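Local coordinates for UPF0255 protein frsA (Vibrio vulnificus, PDB 4I4C) that probably hydrolyses carboxylic esters as a serine esterase of the alpha/beta-hydrolase clan, although its physiological substrate is not established, at residues E22-T27 with E84-T89; Q28-S33 with K326-I331; S77-T82 with G92-N97; V227-V232 with R246-V251. All coordinates share one frame; numbering follows the deposited sequence.

Interaction 1 (E22-T27 with E84-T89)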
# COMPACT_ATOMS: atom_id res chain seq x y z
N GLU A 22 19.88 11.81 1.89
CA GLU A 22 19.10 11.34 0.75
C GLU A 22 18.65 9.89 0.91
O GLU A 22 19.42 9.02 1.34
CB GLU A 22 19.87 11.51 -0.55
CG GLU A 22 19.02 11.35 -1.80
CD GLU A 22 18.89 9.90 -2.26
OE1 GLU A 22 19.90 9.17 -2.23
OE2 GLU A 22 17.76 9.50 -2.65
N THR A 23 17.40 9.65 0.52
CA THR A 23 16.71 8.36 0.65
C THR A 23 17.54 7.13 0.33
O THR A 23 17.63 6.22 1.16
CB THR A 23 15.43 8.35 -0.22
OG1 THR A 23 14.66 9.53 0.07
CG2 THR A 23 14.57 7.11 0.08
N SER A 24 18.14 7.09 -0.85
CA SER A 24 18.89 5.90 -1.24
C SER A 24 20.15 5.63 -0.38
O SER A 24 20.75 4.56 -0.48
CB SER A 24 19.23 5.90 -2.73
OG SER A 24 20.26 6.83 -3.05
N ALA A 25 20.52 6.58 0.47
CA ALA A 25 21.76 6.50 1.23
C ALA A 25 21.48 6.18 2.69
O ALA A 25 22.39 5.95 3.47
CB ALA A 25 22.54 7.84 1.12
N LEU A 26 20.20 6.15 3.04
CA LEU A 26 19.81 6.00 4.44
C LEU A 26 20.15 4.64 5.06
O LEU A 26 20.71 4.56 6.15
CB LEU A 26 18.33 6.29 4.59
CG LEU A 26 18.02 7.78 4.39
CD1 LEU A 26 16.52 8.00 4.36
CD2 LEU A 26 18.66 8.63 5.49
N THR A 27 19.79 3.58 4.36
CA THR A 27 19.90 2.24 4.92
C THR A 27 21.36 1.83 4.96
O THR A 27 22.08 1.98 3.97
CB THR A 27 19.09 1.25 4.09
OG1 THR A 27 17.75 1.73 3.96
CG2 THR A 27 19.08 -0.13 4.74
N GLU A 84 24.58 9.02 -9.75
CA GLU A 84 24.11 9.67 -10.97
C GLU A 84 23.36 8.72 -11.90
O GLU A 84 22.60 9.17 -12.75
CB GLU A 84 25.27 10.38 -11.70
CG GLU A 84 25.90 11.56 -10.92
CD GLU A 84 24.99 12.77 -10.77
OE1 GLU A 84 24.15 13.01 -11.67
OE2 GLU A 84 25.11 13.48 -9.75
N GLN A 85 23.55 7.41 -11.74
CA GLN A 85 22.76 6.43 -12.50
C GLN A 85 21.28 6.54 -12.14
O GLN A 85 20.41 6.30 -12.98
CB GLN A 85 23.25 5.00 -12.23
CG GLN A 85 22.57 3.94 -13.10
CD GLN A 85 23.02 2.52 -12.78
OE1 GLN A 85 24.21 2.24 -12.71
NE2 GLN A 85 22.05 1.62 -12.56
N TRP A 86 21.02 6.89 -10.89
CA TRP A 86 19.66 6.94 -10.35
C TRP A 86 19.11 8.37 -10.33
O TRP A 86 19.43 9.15 -9.44
CB TRP A 86 19.64 6.32 -8.95
CG TRP A 86 19.85 4.81 -8.94
CD1 TRP A 86 19.75 3.97 -10.01
CD2 TRP A 86 20.20 4.00 -7.82
NE1 TRP A 86 19.99 2.67 -9.62
CE2 TRP A 86 20.28 2.66 -8.28
CE3 TRP A 86 20.45 4.26 -6.47
CZ2 TRP A 86 20.60 1.60 -7.44
CZ3 TRP A 86 20.78 3.20 -5.64
CH2 TRP A 86 20.85 1.89 -6.12
N LEU A 87 18.27 8.69 -11.31
CA LEU A 87 17.79 10.05 -11.53
C LEU A 87 17.06 10.68 -10.35
O LEU A 87 17.12 11.89 -10.14
CB LEU A 87 16.92 10.10 -12.80
CG LEU A 87 17.67 9.63 -14.04
CD1 LEU A 87 16.77 9.57 -15.26
CD2 LEU A 87 18.88 10.53 -14.30
N ASP A 88 16.37 9.86 -9.56
CA ASP A 88 15.62 10.34 -8.40
C ASP A 88 16.45 10.54 -7.13
O ASP A 88 15.89 10.73 -6.04
CB ASP A 88 14.46 9.39 -8.10
CG ASP A 88 14.91 7.94 -7.98
OD1 ASP A 88 15.80 7.53 -8.76
OD2 ASP A 88 14.40 7.22 -7.09
N THR A 89 17.78 10.52 -7.22
CA THR A 89 18.57 10.71 -5.98
C THR A 89 19.28 12.06 -5.83
O THR A 89 20.32 12.13 -5.18
CB THR A 89 19.57 9.54 -5.71
OG1 THR A 89 20.61 9.54 -6.70
CG2 THR A 89 18.84 8.17 -5.69
O HOH W 1 15.56 10.89 -2.69

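Interaction 2 (Q28-S33 with K326-I331)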
# COMPACT_ATOMS: atom_id res chain seq x y z
N GLN A 28 21.78 1.32 6.11
CA GLN A 28 23.16 0.88 6.31
C GLN A 28 23.26 -0.60 5.97
O GLN A 28 22.48 -1.42 6.46
CB GLN A 28 23.59 1.11 7.75
CG GLN A 28 23.61 2.58 8.16
CD GLN A 28 24.75 3.34 7.49
OE1 GLN A 28 25.91 3.22 7.90
NE2 GLN A 28 24.42 4.11 6.46
N TYR A 29 24.23 -0.94 5.13
CA TYR A 29 24.46 -2.33 4.76
C TYR A 29 25.86 -2.77 5.17
O TYR A 29 26.80 -1.97 5.14
CB TYR A 29 24.30 -2.52 3.25
CG TYR A 29 22.87 -2.45 2.75
CD1 TYR A 29 22.28 -1.23 2.42
CD2 TYR A 29 22.12 -3.61 2.62
CE1 TYR A 29 20.96 -1.18 1.96
CE2 TYR A 29 20.83 -3.58 2.17
CZ TYR A 29 20.24 -2.37 1.84
OH TYR A 29 18.94 -2.38 1.40
N MET A 30 25.99 -4.03 5.55
CA MET A 30 27.31 -4.59 5.83
C MET A 30 28.12 -4.54 4.53
O MET A 30 27.54 -4.63 3.45
CB MET A 30 27.18 -6.04 6.30
CG MET A 30 26.45 -6.21 7.64
SD MET A 30 27.23 -5.33 9.01
CE MET A 30 28.93 -5.80 8.79
N PRO A 31 29.45 -4.38 4.64
CA PRO A 31 30.28 -4.25 3.43
C PRO A 31 30.12 -5.41 2.44
O PRO A 31 30.13 -5.15 1.24
CB PRO A 31 31.71 -4.19 4.00
CG PRO A 31 31.51 -3.52 5.35
CD PRO A 31 30.24 -4.17 5.87
N THR A 32 29.94 -6.64 2.92
CA THR A 32 29.70 -7.76 2.01
C THR A 32 28.34 -7.61 1.31
O THR A 32 28.16 -8.01 0.17
CB THR A 32 29.80 -9.13 2.70
OG1 THR A 32 28.93 -9.14 3.85
CG2 THR A 32 31.24 -9.40 3.14
N SER A 33 27.39 -7.01 2.00
CA SER A 33 26.09 -6.76 1.40
C SER A 33 26.12 -5.57 0.44
O SER A 33 25.38 -5.56 -0.54
CB SER A 33 25.01 -6.61 2.47
OG SER A 33 24.48 -7.88 2.81
N LYS A 326 15.46 -3.00 11.06
CA LYS A 326 16.87 -3.35 11.06
C LYS A 326 17.75 -2.10 11.08
O LYS A 326 17.46 -1.11 10.40
CB LYS A 326 17.21 -4.27 9.88
CG LYS A 326 16.37 -5.53 9.85
CD LYS A 326 17.09 -6.69 9.21
CE LYS A 326 16.55 -8.01 9.74
NZ LYS A 326 17.30 -9.19 9.18
N SER A 327 18.79 -2.13 11.90
CA SER A 327 19.72 -1.02 12.02
C SER A 327 20.73 -1.09 10.89
O SER A 327 21.05 -0.09 10.25
CB SER A 327 20.46 -1.10 13.36
OG SER A 327 19.55 -1.03 14.45
N VAL A 328 21.22 -2.30 10.63
CA VAL A 328 22.19 -2.50 9.58
C VAL A 328 21.80 -3.81 8.92
O VAL A 328 21.33 -4.73 9.59
CB VAL A 328 23.64 -2.51 10.13
CG1 VAL A 328 23.82 -3.59 11.17
CG2 VAL A 328 24.67 -2.66 9.00
N VAL A 329 21.97 -3.89 7.61
CA VAL A 329 21.41 -5.00 6.88
C VAL A 329 22.44 -5.99 6.38
O VAL A 329 23.43 -5.61 5.75
CB VAL A 329 20.61 -4.53 5.65
CG1 VAL A 329 19.90 -5.71 4.97
CG2 VAL A 329 19.62 -3.49 6.06
N ASP A 330 22.19 -7.26 6.68
CA ASP A 330 22.83 -8.35 5.97
C ASP A 330 21.78 -8.96 5.05
O ASP A 330 20.79 -9.50 5.52
CB ASP A 330 23.35 -9.40 6.95
CG ASP A 330 24.14 -10.48 6.26
OD1 ASP A 330 25.38 -10.46 6.37
OD2 ASP A 330 23.52 -11.33 5.59
N ILE A 331 21.98 -8.85 3.74
CA ILE A 331 20.99 -9.30 2.77
C ILE A 331 20.75 -10.81 2.81
O ILE A 331 19.62 -11.27 2.64
CB ILE A 331 21.37 -8.87 1.33
CG1 ILE A 331 21.61 -7.35 1.29
CG2 ILE A 331 20.31 -9.29 0.34
CD1 ILE A 331 21.95 -6.78 -0.08
O HOH W 2 19.65 0.99 8.32
O HOH W 3 26.37 -9.07 4.26

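Interaction 3 (S77-T82 with G92-N97)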
# COMPACT_ATOMS: atom_id res chain seq x y z
N SER A 77 17.34 17.36 -13.54
CA SER A 77 18.10 18.17 -12.61
C SER A 77 19.61 18.08 -12.81
O SER A 77 20.14 17.01 -13.14
CB SER A 77 17.73 17.84 -11.17
OG SER A 77 18.47 18.64 -10.27
N LYS A 78 20.28 19.22 -12.61
CA LYS A 78 21.74 19.31 -12.70
C LYS A 78 22.36 19.15 -11.32
O LYS A 78 23.57 19.03 -11.18
CB LYS A 78 22.17 20.65 -13.29
CG LYS A 78 21.60 20.95 -14.66
CD LYS A 78 22.16 20.01 -15.71
CE LYS A 78 22.09 20.64 -17.10
NZ LYS A 78 22.99 21.84 -17.21
N HIS A 79 21.51 19.16 -10.29
CA HIS A 79 21.99 19.00 -8.93
C HIS A 79 22.62 17.63 -8.64
O HIS A 79 22.29 16.63 -9.28
CB HIS A 79 20.89 19.33 -7.93
CG HIS A 79 20.65 20.80 -7.80
ND1 HIS A 79 19.38 21.35 -7.77
CD2 HIS A 79 21.51 21.84 -7.71
CE1 HIS A 79 19.48 22.66 -7.66
NE2 HIS A 79 20.76 22.99 -7.62
N SER A 80 23.52 17.62 -7.67
CA SER A 80 24.29 16.42 -7.36
C SER A 80 23.40 15.30 -6.84
O SER A 80 22.50 15.53 -6.02
CB SER A 80 25.39 16.72 -6.34
OG SER A 80 26.49 17.38 -6.95
N ARG A 81 23.67 14.10 -7.33
CA ARG A 81 22.92 12.91 -6.96
C ARG A 81 23.79 11.97 -6.11
O ARG A 81 25.01 11.94 -6.27
CB ARG A 81 22.42 12.19 -8.21
CG ARG A 81 21.41 13.01 -9.00
CD ARG A 81 20.84 12.25 -10.19
NE ARG A 81 19.70 12.97 -10.75
CZ ARG A 81 19.83 13.96 -11.62
NH1 ARG A 81 21.06 14.31 -12.01
NH2 ARG A 81 18.77 14.60 -12.09
N THR A 82 23.15 11.22 -5.22
CA THR A 82 23.86 10.19 -4.46
C THR A 82 24.52 9.23 -5.44
O THR A 82 25.66 8.81 -5.26
CB THR A 82 22.92 9.45 -3.50
OG1 THR A 82 22.28 10.41 -2.65
CG2 THR A 82 23.68 8.44 -2.66
N GLY A 92 19.20 16.51 -1.00
CA GLY A 92 18.77 17.71 -0.29
C GLY A 92 17.45 18.27 -0.77
O GLY A 92 17.04 18.00 -1.90
N TYR A 93 16.78 19.05 0.08
CA TYR A 93 15.42 19.51 -0.20
C TYR A 93 15.43 20.74 -1.08
O TYR A 93 15.38 21.86 -0.59
CB TYR A 93 14.66 19.79 1.11
CG TYR A 93 13.19 20.09 0.92
CD1 TYR A 93 12.69 21.37 1.08
CD2 TYR A 93 12.29 19.08 0.57
CE1 TYR A 93 11.35 21.64 0.90
CE2 TYR A 93 10.95 19.35 0.39
CZ TYR A 93 10.48 20.63 0.56
OH TYR A 93 9.15 20.89 0.37
N HIS A 94 15.47 20.53 -2.39
CA HIS A 94 15.47 21.62 -3.37
C HIS A 94 15.23 21.05 -4.75
O HIS A 94 15.04 19.84 -4.89
CB HIS A 94 16.78 22.41 -3.34
CG HIS A 94 18.00 21.57 -3.56
ND1 HIS A 94 18.69 21.56 -4.76
CD2 HIS A 94 18.67 20.73 -2.74
CE1 HIS A 94 19.73 20.74 -4.66
NE2 HIS A 94 19.74 20.23 -3.45
N SER A 95 15.24 21.92 -5.77
CA SER A 95 14.91 21.52 -7.14
C SER A 95 15.58 20.20 -7.56
O SER A 95 16.78 19.99 -7.34
CB SER A 95 15.25 22.64 -8.11
OG SER A 95 16.62 22.58 -8.49
N GLY A 96 14.80 19.31 -8.15
CA GLY A 96 15.35 18.03 -8.57
C GLY A 96 15.18 16.90 -7.56
O GLY A 96 15.18 15.74 -7.93
N ASN A 97 15.04 17.24 -6.28
CA ASN A 97 14.85 16.23 -5.24
C ASN A 97 13.46 15.62 -5.36
O ASN A 97 12.49 16.33 -5.61
CB ASN A 97 15.10 16.83 -3.85
CG ASN A 97 14.67 15.89 -2.70
OD1 ASN A 97 13.52 15.91 -2.26
ND2 ASN A 97 15.61 15.10 -2.19
O HOH W 4 17.10 20.97 -10.48
O HOH W 5 22.00 18.09 -4.55

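Interaction 4 (V227-V232 with R246-V251)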
# COMPACT_ATOMS: atom_id res chain seq x y z
N VAL A 227 -6.75 0.35 6.77
CA VAL A 227 -5.86 -0.00 7.86
C VAL A 227 -4.45 -0.16 7.30
O VAL A 227 -4.27 -0.68 6.20
CB VAL A 227 -6.28 -1.35 8.52
CG1 VAL A 227 -5.41 -1.63 9.74
CG2 VAL A 227 -7.75 -1.35 8.92
N ASP A 228 -3.46 0.31 8.06
CA ASP A 228 -2.05 0.06 7.78
C ASP A 228 -1.55 -1.25 8.42
O ASP A 228 -1.74 -1.48 9.61
CB ASP A 228 -1.20 1.22 8.32
CG ASP A 228 -1.31 2.49 7.48
OD1 ASP A 228 -1.12 2.42 6.25
OD2 ASP A 228 -1.60 3.57 8.06
N MET A 229 -0.90 -2.09 7.61
CA MET A 229 -0.21 -3.29 8.10
C MET A 229 0.76 -2.91 9.21
O MET A 229 1.24 -1.78 9.25
CB MET A 229 0.59 -3.93 6.96
CG MET A 229 -0.23 -4.53 5.85
SD MET A 229 -0.89 -6.12 6.38
CE MET A 229 0.58 -7.14 6.27
N PRO A 230 1.07 -3.86 10.12
CA PRO A 230 2.08 -3.57 11.16
C PRO A 230 3.41 -3.09 10.55
O PRO A 230 3.84 -3.69 9.57
CB PRO A 230 2.26 -4.93 11.85
CG PRO A 230 0.97 -5.63 11.63
CD PRO A 230 0.44 -5.18 10.30
N SER A 231 3.99 -2.03 11.13
CA SER A 231 5.27 -1.39 10.73
C SER A 231 5.08 -0.29 9.69
O SER A 231 6.02 0.46 9.39
CB SER A 231 6.31 -2.40 10.23
OG SER A 231 5.97 -2.87 8.94
N VAL A 232 3.87 -0.22 9.15
CA VAL A 232 3.53 0.74 8.09
C VAL A 232 2.66 1.87 8.62
O VAL A 232 1.68 1.63 9.33
CB VAL A 232 2.74 0.03 6.96
CG1 VAL A 232 2.24 1.05 5.93
CG2 VAL A 232 3.59 -1.04 6.29
N ARG A 246 -2.79 -9.61 12.79
CA ARG A 246 -3.05 -9.14 14.15
C ARG A 246 -3.98 -7.92 14.27
O ARG A 246 -4.96 -7.94 15.01
CB ARG A 246 -1.69 -8.74 14.76
CG ARG A 246 -1.50 -9.01 16.22
CD ARG A 246 -0.02 -9.22 16.52
NE ARG A 246 0.73 -7.98 16.78
CZ ARG A 246 1.57 -7.40 15.92
NH1 ARG A 246 1.76 -7.94 14.72
NH2 ARG A 246 2.21 -6.29 16.27
N LEU A 247 -3.62 -6.85 13.58
CA LEU A 247 -4.31 -5.58 13.74
C LEU A 247 -5.68 -5.62 13.05
O LEU A 247 -6.65 -5.05 13.55
CB LEU A 247 -3.45 -4.43 13.18
CG LEU A 247 -2.01 -4.28 13.66
CD1 LEU A 247 -1.34 -3.02 13.06
CD2 LEU A 247 -1.92 -4.24 15.18
N HIS A 248 -5.75 -6.31 11.92
CA HIS A 248 -7.02 -6.48 11.22
C HIS A 248 -8.05 -7.28 12.02
O HIS A 248 -9.26 -7.01 11.94
CB HIS A 248 -6.78 -7.10 9.85
CG HIS A 248 -5.92 -6.25 8.96
ND1 HIS A 248 -4.55 -6.36 8.93
CD2 HIS A 248 -6.25 -5.27 8.09
CE1 HIS A 248 -4.07 -5.48 8.07
NE2 HIS A 248 -5.08 -4.81 7.54
N GLN A 249 -7.57 -8.26 12.78
CA GLN A 249 -8.44 -9.09 13.59
C GLN A 249 -9.06 -8.23 14.68
O GLN A 249 -10.25 -8.35 14.98
CB GLN A 249 -7.65 -10.24 14.21
CG GLN A 249 -8.46 -11.09 15.14
CD GLN A 249 -8.08 -12.54 15.04
OE1 GLN A 249 -6.90 -12.88 15.07
NE2 GLN A 249 -9.08 -13.40 14.89
N ALA A 250 -8.24 -7.36 15.25
CA ALA A 250 -8.68 -6.45 16.30
C ALA A 250 -9.64 -5.42 15.73
O ALA A 250 -10.62 -5.06 16.38
CB ALA A 250 -7.48 -5.76 16.97
N VAL A 251 -9.37 -4.95 14.52
CA VAL A 251 -10.27 -4.01 13.86
C VAL A 251 -11.59 -4.72 13.54
O VAL A 251 -12.67 -4.15 13.68
CB VAL A 251 -9.66 -3.39 12.58
CG1 VAL A 251 -10.71 -2.61 11.83
CG2 VAL A 251 -8.48 -2.47 12.92

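Interaction 1 (E22-T27 with E84-T89)
Glu22 and Thr89 meet where the N-cap of a short, weakly bonded helix, about 23-26, packs on the last residue of a type I beta turn, Trp86 to Thr89. Thr89 belongs to the long loop between helices 64-75 and 98-114. The carboxylate of Glu22 lies against the beta carbon and methyl of Thr89. Glu22 CD is 3.5 Å from Thr89 CB. The chain of Glu22 starts with CG anti to the backbone N (chi1 -167°) and then bends at chi2. This folds the carboxylate back over its own helix start, where it works as the cap. Glu22 OE2 accepts from Ser24 N at 3.0 Å, and the N-H comes from well above the carboxylate plane. The other oxygen, OE1, takes the Ser24 hydroxyl on its syn lone pair. It also bonds Thr82 in the same long loop. These bonds fix the rotation of the carboxylate.

Ser24 adds to the contact from beside Glu22. Its OG is 3.3 Å from Thr89 CG2, while its CB approaches the Trp86 ring obliquely. In Thr89, OG1 sits between the backbone N and carbonyl carbon (chi1 68°), and CG2 faces the cap. The hydroxyl turns to its own turn instead and donates to Trp86 O, in the carbonyl plane. Trp86 O also accepts from Thr89 N, so one carbonyl holds both the backbone and the side chain of Thr89. A water extends the polar side of the cap: it lies 2.6 Å from Glu22 OE2 and donates to Thr23 OG1 at 3.2 Å.

Interaction 2 (Q28-S33 with K326-I331)
Tyr29 and Val329 form the bridge of a short, weakly bonded parallel pair of strands, 28-29 with 328-329. Both side chains leave on the same face and run alongside each other. This is the tight part of the contact. Tyr29 CD2 is 3.5 Å from Val329 CB, and Val329 CG2 sits over one ring face, toward its rim. Two backbone bonds hold the strands: Val329 N to Gln28 O at 2.8 Å and Met30 N to Val329 O at 3.0 Å. Beyond them Ser33 OG accepts from Ile331 N at 2.8 Å, almost straight at 175°. Ser33 thus ties the first turn of one helix to the start of another.

The side of Gln28, Met30 and Val328 is looser and more exposed. The Met30 chain, bent at chi2 and chi3, crosses Val328 and brings SD 3.7 Å from Val328 CG2. Water fills in at both ends. One molecule links Gln28 N to Ser327 O, and another joins Thr32 OG1, Ser33 OG and Asp330 OD1.

The buried side faces helices. Tyr29 and Ile331 rest on Leu317 of helix 314-323 and Leu37 of helix 31-44, and Tyr29 OH bonds Asp318.

Interaction 3 (S77-T82 with G92-N97)
A type II beta turn, His94 to Asn97, leads into helix 98-114, and His79, earlier in the same long loop, docks on it near the protein surface. The two histidines form an edge-to-face (T-shaped) pair, with ring planes at 76° and centroids 4.2 Å apart. His94 supplies the edge: its CE1 and ND1 come over one face of His79, toward the rim, and CE1 is 3.3 Å from His79 CG. The side chains approach from opposite directions. His94 reaches this place with CG between its backbone N and carbonyl carbon (chi1 56°), which swings the ring toward the other segment. Its NE2 bonds Met91 O, a second hold on the ring.

His79 also forms the direct hydrogen bond of the contact. His79 ND1 donates to Ser95 O at 3.0 Å, with the carbonyl oxygen near the imidazole plane. The bond therefore uses the ring's edge, while the stack uses its face. The two together fix the tilt of His79 against the turn.

Ser77 packs beside it, with CB 3.5 Å from Gly96 CA. There is no side chain at Gly96, so the serine lies directly on the turn backbone. Ser77 OG accepts from His79 N, which makes an ST turn and positions the histidine. Arg81 steadies the same loop by gripping Ser77 O end-on with NH1 and NH2, both from one face of the carbonyl. A water bridges the two serines, 2.7 Å from Ser77 OG and 2.6 Å from Ser95 OG.

Interaction 4 (V227-V232 with R246-V251)
The side chains of Val227 and His248 run antiparallel, one alongside the other, where the loop after strand 223-226 packs on the start of helix 246-254. The contact belongs to the alpha/beta-hydrolase fold. Val227 CG1, anti to the backbone N (chi1 -175°), makes an off-centre CH-pi contact, 4.3 Å from the ring centroid of His248. Met229 reaches the same ring from another direction, at about a right angle to the histidine side chain. Its chain bends at chi2 and chi3, which brings Met229 SD 3.7 Å from His248 CE1. This Met-aromatic contact is oblique. The ring is also held by its polar end, since His248 NE2 is hydrogen-bonded to Ser199.

Pro230 and Leu247 form the second pair, likewise antiparallel. Leu247 CD1 touches Pro230 CG at 3.8 Å and lies equally close to Asp228 O. Arg246 borders this patch, with NH1 3.9 Å from Pro230 CG, but its guanidinium is engaged by Pro239 O, Asp243 O and a salt bridge to Glu176. One turn further along the helix, Val251 CG2 meets Val227 CG2 at 4.2 Å.

The contact is buried between sheet and helix. Phe175 of strand 167-175 and Ile180 of strand 178-186 pack on Leu247, while Met278 and Leu281 of helix 273-284 pack on His248. Met229 touches Phe273 of that helix, a residue of the hexanoic acid pocket.

From the N terminus, the chain enters interaction 1 at 22-27 and runs directly into interaction 2 at 28-33. Interaction 1 closes at 84-89, within the loop between helices 64-75 and 98-114. Interaction 3 joins two parts of that loop, 77-82 and 92-97, so it crosses interaction 1. The two touch where Leu87 O meets Arg81 NE. Interaction 4 is a short closure beside the main sheet. Interaction 2 closes last, at 326-331, enclosing interactions 3 and 4 and crossing interaction 1. It touches interaction 1 through Thr27 CG2 on Val329 CG2. It ties the N-terminal region to the segment after helix 314-323. Interactions 3 and 4 lie about 36 Å apart, centre to centre.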